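Local coordinates for relaxosome protein TraM (Escherichia coli, PDB 4QPO) that binds plasmid DNA as a homotetramer, represses transcription and, as part of the relaxosome, supports cutting at the origin of transfer during conjugation, at residues A[10-15]-A[32-37]. Numbering follows the deposited sequence.
Sequences DAYEKI and VSFSAT
Tyr12 and Phe34 each hold CG anti to the backbone N (chi1 179° and -177°), which sends both rings out from their helices until they meet. Tyr12 brings the CD1-CE1 side of its ring to the far end of Phe34, with Tyr12 CD1 3.3 Å from Phe34 CZ. The Tyr12 ring is tilted by 34° to that of Phe34, their centroids 4.8 Å apart. Nearly one turn further along helix 9-23, Ile15 reaches the same ring: its CG2 sits over one face of Phe34, 4.0 Å from the centroid, in a CH-pi contact, while Ile15 CB comes within 3.5 Å of Phe34 CE2. Ile15 CG2 also meets Thr37 CG2 at 3.7 Å, methyl against methyl. No hydrogen bond crosses this apolar seam. Thr37 OG1 instead turns back to its own helix start, bonding weakly to the O of the N-cap residue Ser33. Asn16 and Ile19 add to the contacts of Phe34, and Leu46 of the second subunit packs on Ile15. The contact thus joins the two helices of one chain within the ribbon-helix-helix fold, the N-terminal DNA-binding domain of TraM.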
# COMPACT_ATOMS: atom_id res chain seq x y z
N ASP A 10 -5.34 -14.03 11.23
CA ASP A 10 -5.71 -13.65 9.88
C ASP A 10 -4.49 -13.35 9.00
O ASP A 10 -4.38 -13.84 7.87
CB ASP A 10 -6.63 -12.44 9.93
CG ASP A 10 -6.94 -11.90 8.56
OD1 ASP A 10 -7.37 -12.69 7.68
OD2 ASP A 10 -6.74 -10.69 8.35
N ALA A 11 -3.57 -12.54 9.53
CA ALA A 11 -2.33 -12.22 8.83
C ALA A 11 -1.52 -13.48 8.58
O ALA A 11 -1.09 -13.73 7.46
CB ALA A 11 -1.52 -11.21 9.61
N TYR A 12 -1.32 -14.26 9.63
CA TYR A 12 -0.54 -15.47 9.51
C TYR A 12 -1.10 -16.36 8.39
O TYR A 12 -0.35 -16.82 7.52
CB TYR A 12 -0.51 -16.22 10.84
CG TYR A 12 0.28 -17.51 10.77
CD1 TYR A 12 1.65 -17.53 10.98
CD2 TYR A 12 -0.35 -18.71 10.46
CE1 TYR A 12 2.37 -18.71 10.90
CE2 TYR A 12 0.35 -19.89 10.37
CZ TYR A 12 1.71 -19.89 10.60
OH TYR A 12 2.40 -21.08 10.51
N GLU A 13 -2.41 -16.56 8.39
CA GLU A 13 -3.10 -17.32 7.34
C GLU A 13 -2.83 -16.79 5.93
O GLU A 13 -2.59 -17.57 5.00
CB GLU A 13 -4.61 -17.35 7.59
CG GLU A 13 -5.05 -18.24 8.74
CD GLU A 13 -6.55 -18.15 9.00
OE1 GLU A 13 -7.21 -17.24 8.44
OE2 GLU A 13 -7.06 -18.98 9.78
N LYS A 14 -2.90 -15.47 5.77
CA LYS A 14 -2.70 -14.84 4.47
C LYS A 14 -1.29 -15.09 3.95
O LYS A 14 -1.10 -15.27 2.74
CB LYS A 14 -2.97 -13.32 4.55
CG LYS A 14 -4.40 -12.92 4.86
CD LYS A 14 -5.32 -13.16 3.69
CE LYS A 14 -4.79 -12.51 2.41
NZ LYS A 14 -5.81 -12.48 1.32
N ILE A 15 -0.29 -15.11 4.83
CA ILE A 15 1.07 -15.43 4.41
C ILE A 15 1.16 -16.84 3.83
O ILE A 15 1.82 -17.07 2.82
CB ILE A 15 2.09 -15.34 5.57
CG1 ILE A 15 1.86 -14.10 6.42
CG2 ILE A 15 3.51 -15.38 5.01
CD1 ILE A 15 1.90 -12.84 5.64
N VAL A 32 10.32 -19.76 -1.16
CA VAL A 32 9.10 -19.07 -0.73
C VAL A 32 8.67 -19.48 0.69
O VAL A 32 7.49 -19.48 1.05
CB VAL A 32 7.92 -19.25 -1.76
CG1 VAL A 32 7.15 -20.58 -1.62
CG2 VAL A 32 6.96 -18.08 -1.66
N SER A 33 9.66 -19.78 1.52
CA SER A 33 9.44 -20.05 2.94
C SER A 33 8.65 -18.94 3.64
O SER A 33 8.54 -17.81 3.14
CB SER A 33 10.78 -20.23 3.64
OG SER A 33 11.56 -19.06 3.51
N PHE A 34 8.10 -19.27 4.81
CA PHE A 34 7.26 -18.33 5.53
C PHE A 34 8.05 -17.05 5.84
O PHE A 34 7.59 -15.93 5.58
CB PHE A 34 6.72 -18.96 6.82
CG PHE A 34 5.79 -18.06 7.58
CD1 PHE A 34 6.27 -17.13 8.49
CD2 PHE A 34 4.42 -18.13 7.38
CE1 PHE A 34 5.41 -16.31 9.19
CE2 PHE A 34 3.55 -17.29 8.08
CZ PHE A 34 4.05 -16.39 8.98
N SER A 35 9.25 -17.24 6.40
CA SER A 35 10.06 -16.11 6.86
C SER A 35 10.45 -15.21 5.70
O SER A 35 10.38 -14.00 5.82
CB SER A 35 11.32 -16.61 7.56
OG SER A 35 10.99 -17.27 8.77
N ALA A 36 10.86 -15.81 4.59
CA ALA A 36 11.29 -15.03 3.44
C ALA A 36 10.16 -14.12 2.97
O ALA A 36 10.39 -12.94 2.70
CB ALA A 36 11.73 -15.96 2.31
N THR A 37 8.95 -14.67 2.92
CA THR A 37 7.77 -13.93 2.50
C THR A 37 7.41 -12.85 3.52
O THR A 37 7.15 -11.71 3.14
CB THR A 37 6.58 -14.89 2.29
OG1 THR A 37 6.85 -15.71 1.16
CG2 THR A 37 5.30 -14.13 2.03